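Local coordinates for putative hydrogenase expression/formation protein hupG (Rhodopseudomonas palustris, PDB 2QSI) that is of unknown function but, as a thioredoxin-like member of the HupG/HyaE family, probably assists hydrogenase expression or formation, at residues A[83-88]-A[94-99]; A[59-64]-A[68-73]. All coordinates share one frame; numbering follows the deposited sequence.

In the fold
Contacts 1 and 2 illustrate how a thioredoxin-like sheet is covered on both faces. In contact 2, helix 50-62 packs on one face through strand 68-73; in contact 1, the end of helix 78-85 packs on the opposite face through strand 92-106. The two follow each other along the chain, their centres 15 Å apart and their nearest atoms about 5 Å apart without touching. Contact 1 lies closer to the dithiothreitol pocket in sequence: Glu-78 and Met-82 belong to its helix, while Val-89 and Cys-90 fall between its segments. Both contacts also reach the second subunit, which extends the sheet from the strand of contact 1.

Contact 1. Residues A[83-88]-A[94-99]; sequences ARFGVA and AVVQPE
The close of helix 78-85 against strand 92-106 of a thioredoxin-like sheet, the outermost strand on its side within the chain, is a small apolar contact, carried by Phe-85 and Val-87 on one side and Ala-94 and Val-96 on the other. The Phe-85 side chain crosses that of Val-96 at about a right angle, its CD1 lying 3.7 Å from Val-96 CG2 and its CE1 4.0 Å from Val-96 CG1. CG2 of the valine comes in obliquely against CD1 and CE1, and CG1 against CE1 alone. With chi1 of -70°, Phe-85 CG lies opposite its own carbonyl carbon, which swings the ring toward Val-96 and keeps CB near Ala-94 CB. Within the helix, the ring is backed by Arg-84, whose CG sits 4.0 Å above the centre of one face. Gly-86, with phi of 82°, ends the helical path, and Val-87 then turns back to the sheet. This helix-to-strand return is a part of the thioredoxin fold, and here the connection includes Val-89 and Cys-90 of the dithiothreitol pocket. The CG2 branch of Val-87 reaches Ala-94 CB at 3.7 Å. Strand alternation presents Ala-94 and Val-96 to this layer, where Leu-38 and Ile-29 also pack on Phe-85. No hydrogen bond joins the two segments; the strand spends its backbone groups on strand 35-40 and on an antiparallel ladder with the second subunit. Arg-84 pairs with Asp-26 and with Glu-99 of that subunit, and Phe-85 O accepts a hydrogen bond from its Thr-101.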
ATOM      1  N   ALA A  83      -7.987  10.370   9.035  1.00 18.73           N
ATOM      2  CA  ALA A  83      -6.977  11.264   8.457  1.00 18.50           C
ATOM      3  C   ALA A  83      -6.058  10.509   7.526  1.00 18.57           C
ATOM      4  O   ALA A  83      -5.814  10.919   6.402  1.00 19.21           O
ATOM      5  CB  ALA A  83      -6.184  11.937   9.583  1.00 18.88           C
ATOM      6  N   ARG A  84      -5.561   9.373   7.978  1.00 18.50           N
ATOM      7  CA  ARG A  84      -4.635   8.603   7.164  1.00 17.01           C
ATOM      8  C   ARG A  84      -5.270   8.080   5.891  1.00 17.52           C
ATOM      9  O   ARG A  84      -4.659   8.114   4.833  1.00 17.39           O
ATOM     10  CB  ARG A  84      -4.131   7.433   7.961  1.00 17.17           C
ATOM     11  CG  ARG A  84      -3.301   6.460   7.172  1.00 17.85           C
ATOM     12  CD  ARG A  84      -2.778   5.455   8.092  1.00 18.19           C
ATOM     13  NE  ARG A  84      -2.326   4.278   7.386  1.00 19.44           N
ATOM     14  CZ  ARG A  84      -1.823   3.221   8.006  1.00 20.04           C
ATOM     15  NH1 ARG A  84      -1.709   3.220   9.332  1.00 21.14           N
ATOM     16  NH2 ARG A  84      -1.472   2.161   7.320  1.00 19.76           N
ATOM     17  N   PHE A  85      -6.491   7.558   5.997  1.00 15.86           N
ATOM     18  CA  PHE A  85      -7.083   6.845   4.893  1.00 15.15           C
ATOM     19  C   PHE A  85      -7.990   7.710   4.021  1.00 15.73           C
ATOM     20  O   PHE A  85      -8.491   7.235   3.041  1.00 15.64           O
ATOM     21  CB  PHE A  85      -7.782   5.576   5.396  1.00 16.83           C
ATOM     22  CG  PHE A  85      -6.826   4.518   5.883  1.00 14.80           C
ATOM     23  CD1 PHE A  85      -5.958   3.897   5.002  1.00 18.01           C
ATOM     24  CD2 PHE A  85      -6.809   4.132   7.221  1.00 17.09           C
ATOM     25  CE1 PHE A  85      -5.069   2.929   5.447  1.00 16.94           C
ATOM     26  CE2 PHE A  85      -5.932   3.175   7.679  1.00 17.16           C
ATOM     27  CZ  PHE A  85      -5.038   2.585   6.789  1.00 17.26           C
ATOM     28  N   GLY A  86      -8.195   8.972   4.381  1.00 14.31           N
ATOM     29  CA  GLY A  86      -9.020   9.902   3.606  1.00 14.24           C
ATOM     30  C   GLY A  86     -10.521   9.805   3.841  1.00 13.92           C
ATOM     31  O   GLY A  86     -11.294   9.922   2.919  1.00 14.02           O
ATOM     32  N   VAL A  87     -10.915   9.510   5.073  1.00 13.63           N
ATOM     33  CA  VAL A  87     -12.329   9.361   5.449  1.00 14.13           C
ATOM     34  C   VAL A  87     -12.765  10.672   6.087  1.00 13.93           C
ATOM     35  O   VAL A  87     -12.129  11.144   7.019  1.00 14.06           O
ATOM     36  CB  VAL A  87     -12.521   8.198   6.449  1.00 14.46           C
ATOM     37  CG1 VAL A  87     -14.015   8.009   6.783  1.00 13.91           C
ATOM     38  CG2 VAL A  87     -11.948   6.883   5.861  1.00 12.96           C
ATOM     39  N   ALA A  88     -13.845  11.236   5.568  1.00 14.34           N
ATOM     40  CA  ALA A  88     -14.356  12.553   5.968  1.00 14.79           C
ATOM     41  C   ALA A  88     -15.324  12.464   7.126  1.00 15.08           C
ATOM     42  O   ALA A  88     -15.267  13.294   8.060  1.00 14.77           O
ATOM     43  CB  ALA A  88     -15.028  13.238   4.762  1.00 14.41           C
ATOM     44  N   ALA A  94     -13.804   2.449   4.282  1.00  6.75           N
ATOM     45  CA  ALA A  94     -12.621   2.805   3.496  1.00  7.63           C
ATOM     46  C   ALA A  94     -12.060   1.517   2.913  1.00  7.79           C
ATOM     47  O   ALA A  94     -11.745   0.601   3.672  1.00  7.48           O
ATOM     48  CB  ALA A  94     -11.575   3.485   4.371  1.00  6.55           C
ATOM     49  N   VAL A  95     -11.963   1.457   1.563  1.00  8.56           N
ATOM     50  CA  VAL A  95     -11.459   0.287   0.843  1.00  7.62           C
ATOM     51  C   VAL A  95      -9.985   0.543   0.526  1.00  8.59           C
ATOM     52  O   VAL A  95      -9.646   1.505  -0.198  1.00  9.02           O
ATOM     53  CB  VAL A  95     -12.270   0.013  -0.408  1.00  7.80           C
ATOM     54  CG1 VAL A  95     -11.797  -1.283  -1.079  1.00  8.60           C
ATOM     55  CG2 VAL A  95     -13.769  -0.059  -0.057  1.00  8.43           C
ATOM     56  N   VAL A  96      -9.119  -0.309   1.055  1.00  9.35           N
ATOM     57  CA  VAL A  96      -7.674  -0.047   1.058  1.00  8.76           C
ATOM     58  C   VAL A  96      -6.908  -1.210   0.422  1.00  8.75           C
ATOM     59  O   VAL A  96      -7.068  -2.351   0.849  1.00  9.76           O
ATOM     60  CB  VAL A  96      -7.146   0.120   2.485  1.00  8.56           C
ATOM     61  CG1 VAL A  96      -5.640   0.330   2.458  1.00  7.59           C
ATOM     62  CG2 VAL A  96      -7.827   1.295   3.229  1.00  9.58           C
ATOM     63  N   GLN A  97      -6.038  -0.915  -0.532  1.00  9.05           N
ATOM     64  CA  GLN A  97      -5.201  -1.921  -1.126  1.00 10.10           C
ATOM     65  C   GLN A  97      -3.862  -1.946  -0.380  1.00  9.84           C
ATOM     66  O   GLN A  97      -3.186  -0.919  -0.288  1.00  8.34           O
ATOM     67  CB  GLN A  97      -4.981  -1.575  -2.589  1.00 10.24           C
ATOM     68  CG  GLN A  97      -4.269  -2.594  -3.347  1.00 12.26           C
ATOM     69  CD  GLN A  97      -4.189  -2.231  -4.788  1.00 14.05           C
ATOM     70  OE1 GLN A  97      -3.468  -1.323  -5.160  1.00 18.62           O
ATOM     71  NE2 GLN A  97      -4.907  -2.956  -5.616  1.00 16.92           N
ATOM     72  N   PRO A  98      -3.494  -3.121   0.175  1.00 10.34           N
ATOM     73  CA  PRO A  98      -2.216  -3.238   0.848  1.00  9.96           C
ATOM     74  C   PRO A  98      -1.042  -2.973  -0.075  1.00 10.15           C
ATOM     75  O   PRO A  98      -1.115  -3.240  -1.301  1.00  9.02           O
ATOM     76  CB  PRO A  98      -2.183  -4.675   1.316  1.00 10.02           C
ATOM     77  CG  PRO A  98      -3.550  -5.168   1.300  1.00 10.95           C
ATOM     78  CD  PRO A  98      -4.269  -4.374   0.245  1.00 10.66           C
ATOM     79  N   GLU A  99       0.079  -2.622   0.529  1.00 10.72           N
ATOM     80  CA  GLU A  99       1.310  -2.479  -0.256  1.00 11.28           C
ATOM     81  C   GLU A  99       1.701  -3.851  -0.816  1.00 12.16           C
ATOM     82  O   GLU A  99       1.374  -4.888  -0.216  1.00 11.30           O
ATOM     83  CB  GLU A  99       2.419  -1.864   0.565  1.00 11.10           C
ATOM     84  CG  GLU A  99       2.950  -2.719   1.685  1.00 14.52           C
ATOM     85  CD  GLU A  99       3.966  -1.982   2.543  1.00 13.60           C
ATOM     86  OE1 GLU A  99       4.162  -0.731   2.348  1.00 16.08           O
ATOM     87  OE2 GLU A  99       4.590  -2.667   3.383  1.00 12.58           O
TER

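Contact 2. Residues A[59-64]-A[68-73]; sequences ELINAF and LVAAEV
Ile-61 meets strand 68-73 with all three carbons beyond CB. Its CG1 touches Ala-70 CB at 3.7 Å, and its CG2 lies 3.5 Å from Leu-68 O. Its CD1 sits between Leu-68 CB, at 3.7 Å, and Ala-70 CB, at 3.9 Å. The torsions account for this spread: with chi1 of -65°, CG1 stands opposite the carbonyl carbon, and chi2 of -48° bends CD1 back over the start of the strand instead of extending it. An alanine at Ile-61 would keep only the CB, and is likely to leave Ala-70 CB and Leu-68 CB without their apolar partner from the helix. The Leu-68 and Phe-64 side chains lie alongside each other and head in one direction, with Leu-68 CD1 3.7 Å from Phe-64 CD2, while Leu-60 CD1 abuts the edge of the phenylalanine ring in its plane. The ring is therefore touched by two leucine methyls, one from strand 68-73 and one from helix 50-62, which Phe-64 follows. A water accepts a hydrogen bond from Leu-68 N at 3.0 Å. It also sits within hydrogen-bonding distance of two carbonyls of 59-64, Ile-61 O at 2.7 Å and Phe-64 O at 2.8 Å, which compete with other acceptors for its protons. The contact belongs to the beta-alpha-beta crossover formed by strand 35-40, helix 50-62 and strand 68-73; Ile-61 also touches Val-37 and Leu-68 touches Ile-35 on the adjoining parallel strand, while Phe-64 packs on Leu-122, carried by helix 111-126 of the second subunit.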
ATOM      1  N   GLU A  59     -21.853  -9.464   4.872  1.00 12.92           N
ATOM      2  CA  GLU A  59     -22.558  -9.886   3.630  1.00 13.21           C
ATOM      3  C   GLU A  59     -21.866  -9.297   2.420  1.00 13.61           C
ATOM      4  O   GLU A  59     -21.693  -9.966   1.398  1.00 11.98           O
ATOM      5  CB  GLU A  59     -24.026  -9.467   3.617  1.00 13.44           C
ATOM      6  CG  GLU A  59     -24.881 -10.201   4.647  1.00 13.36           C
ATOM      7  CD  GLU A  59     -25.494 -11.506   4.175  1.00 12.08           C
ATOM      8  OE1 GLU A  59     -24.993 -12.143   3.243  1.00 13.31           O
ATOM      9  OE2 GLU A  59     -26.462 -11.931   4.816  1.00 10.75           O
ATOM     10  N   LEU A  60     -21.403  -8.048   2.567  1.00 12.90           N
ATOM     11  CA  LEU A  60     -20.623  -7.388   1.500  1.00 13.70           C
ATOM     12  C   LEU A  60     -19.299  -8.080   1.220  1.00 13.53           C
ATOM     13  O   LEU A  60     -18.942  -8.299   0.056  1.00 12.66           O
ATOM     14  CB  LEU A  60     -20.327  -5.948   1.883  1.00 13.13           C
ATOM     15  CG  LEU A  60     -19.837  -4.968   0.842  1.00 14.73           C
ATOM     16  CD1 LEU A  60     -20.568  -5.093  -0.528  1.00 20.53           C
ATOM     17  CD2 LEU A  60     -20.008  -3.536   1.453  1.00 15.14           C
ATOM     18  N   ILE A  61     -18.576  -8.410   2.272  1.00 13.31           N
ATOM     19  CA  ILE A  61     -17.312  -9.147   2.129  1.00 13.59           C
ATOM     20  C   ILE A  61     -17.568 -10.472   1.371  1.00 13.41           C
ATOM     21  O   ILE A  61     -16.828 -10.869   0.474  1.00 11.74           O
ATOM     22  CB  ILE A  61     -16.670  -9.444   3.494  1.00 13.56           C
ATOM     23  CG1 ILE A  61     -16.254  -8.140   4.202  1.00 14.42           C
ATOM     24  CG2 ILE A  61     -15.450 -10.380   3.378  1.00 13.75           C
ATOM     25  CD1 ILE A  61     -15.457  -7.134   3.337  1.00 12.85           C
ATOM     26  N   ASN A  62     -18.643 -11.150   1.760  1.00 13.30           N
ATOM     27  CA  ASN A  62     -18.952 -12.471   1.224  1.00 13.08           C
ATOM     28  C   ASN A  62     -19.311 -12.420  -0.258  1.00 12.72           C
ATOM     29  O   ASN A  62     -19.218 -13.425  -0.963  1.00 15.09           O
ATOM     30  CB  ASN A  62     -20.086 -13.120   2.019  1.00 12.25           C
ATOM     31  CG  ASN A  62     -20.327 -14.562   1.618  1.00 14.49           C
ATOM     32  OD1 ASN A  62     -21.336 -14.884   0.990  1.00 18.06           O
ATOM     33  ND2 ASN A  62     -19.398 -15.440   1.980  1.00  8.76           N
ATOM     34  N   ALA A  63     -19.720 -11.245  -0.723  1.00 12.56           N
ATOM     35  CA  ALA A  63     -20.281 -11.105  -2.062  1.00 12.07           C
ATOM     36  C   ALA A  63     -19.181 -11.019  -3.115  1.00 12.82           C
ATOM     37  O   ALA A  63     -19.458 -10.967  -4.312  1.00 12.77           O
ATOM     38  CB  ALA A  63     -21.183  -9.881  -2.133  1.00 11.62           C
ATOM     39  N   PHE A  64     -17.933 -11.006  -2.659  1.00 11.85           N
ATOM     40  CA  PHE A  64     -16.789 -10.971  -3.562  1.00 11.24           C
ATOM     41  C   PHE A  64     -15.746 -12.013  -3.171  1.00 11.30           C
ATOM     42  O   PHE A  64     -14.661 -11.672  -2.700  1.00 11.49           O
ATOM     43  CB  PHE A  64     -16.159  -9.576  -3.577  1.00 11.38           C
ATOM     44  CG  PHE A  64     -17.093  -8.495  -4.041  1.00 10.20           C
ATOM     45  CD1 PHE A  64     -17.211  -8.194  -5.388  1.00 12.71           C
ATOM     46  CD2 PHE A  64     -17.853  -7.780  -3.131  1.00 10.77           C
ATOM     47  CE1 PHE A  64     -18.069  -7.200  -5.818  1.00 14.53           C
ATOM     48  CE2 PHE A  64     -18.713  -6.784  -3.555  1.00  9.23           C
ATOM     49  CZ  PHE A  64     -18.821  -6.494  -4.900  1.00 12.21           C
ATOM     50  N   LEU A  68     -11.786  -9.759  -0.409  1.00 12.97           N
ATOM     51  CA  LEU A  68     -11.924  -8.745   0.651  1.00 12.46           C
ATOM     52  C   LEU A  68     -11.814  -9.348   2.040  1.00 13.08           C
ATOM     53  O   LEU A  68     -12.132 -10.540   2.255  1.00 12.16           O
ATOM     54  CB  LEU A  68     -13.297  -8.081   0.542  1.00 12.93           C
ATOM     55  CG  LEU A  68     -13.643  -7.436  -0.783  1.00 11.93           C
ATOM     56  CD1 LEU A  68     -15.117  -6.972  -0.761  1.00 13.25           C
ATOM     57  CD2 LEU A  68     -12.646  -6.304  -1.087  1.00 12.11           C
ATOM     58  N   VAL A  69     -11.428  -8.498   2.984  1.00 12.66           N
ATOM     59  CA  VAL A  69     -11.426  -8.824   4.394  1.00 13.16           C
ATOM     60  C   VAL A  69     -11.782  -7.559   5.146  1.00 12.32           C
ATOM     61  O   VAL A  69     -11.468  -6.456   4.686  1.00 11.25           O
ATOM     62  CB  VAL A  69     -10.085  -9.359   4.865  1.00 12.71           C
ATOM     63  CG1 VAL A  69      -9.027  -8.305   4.769  1.00 12.97           C
ATOM     64  CG2 VAL A  69     -10.201  -9.853   6.307  1.00 16.97           C
ATOM     65  N   ALA A  70     -12.514  -7.701   6.247  1.00 11.56           N
ATOM     66  CA  ALA A  70     -13.017  -6.524   6.961  1.00 11.55           C
ATOM     67  C   ALA A  70     -12.390  -6.393   8.331  1.00 11.19           C
ATOM     68  O   ALA A  70     -12.021  -7.380   8.973  1.00 11.43           O
ATOM     69  CB  ALA A  70     -14.570  -6.569   7.095  1.00 12.89           C
ATOM     70  N   ALA A  71     -12.283  -5.167   8.781  1.00 10.89           N
ATOM     71  CA  ALA A  71     -11.954  -4.842  10.157  1.00 11.73           C
ATOM     72  C   ALA A  71     -12.676  -3.555  10.552  1.00 11.88           C
ATOM     73  O   ALA A  71     -12.777  -2.611   9.768  1.00 11.43           O
ATOM     74  CB  ALA A  71     -10.460  -4.645  10.354  1.00 13.31           C
ATOM     75  N   GLU A  72     -13.127  -3.525  11.801  1.00 11.59           N
ATOM     76  CA  GLU A  72     -13.737  -2.340  12.403  1.00 12.20           C
ATOM     77  C   GLU A  72     -12.635  -1.552  13.089  1.00 10.86           C
ATOM     78  O   GLU A  72     -11.747  -2.135  13.709  1.00 12.81           O
ATOM     79  CB  GLU A  72     -14.810  -2.726  13.418  1.00 11.64           C
ATOM     80  CG  GLU A  72     -15.467  -1.517  14.068  1.00 11.75           C
ATOM     81  CD  GLU A  72     -16.684  -1.832  14.886  1.00 12.61           C
ATOM     82  OE1 GLU A  72     -17.380  -2.848  14.604  1.00 14.78           O
ATOM     83  OE2 GLU A  72     -16.981  -1.025  15.800  1.00 13.79           O
ATOM     84  N   VAL A  73     -12.690  -0.239  12.943  1.00 11.27           N
ATOM     85  CA  VAL A  73     -11.749   0.673  13.562  1.00 12.56           C
ATOM     86  C   VAL A  73     -12.160   0.954  15.010  1.00 12.80           C
ATOM     87  O   VAL A  73     -13.297   1.366  15.284  1.00 13.25           O
ATOM     88  CB  VAL A  73     -11.630   1.979  12.727  1.00 12.54           C
ATOM     89  CG1 VAL A  73     -10.674   2.967  13.355  1.00 13.40           C
ATOM     90  CG2 VAL A  73     -11.138   1.636  11.288  1.00 11.81           C
TER
HETATM   91  O   HOH W   1     -14.187 -11.480   0.012  1.00 28.32           O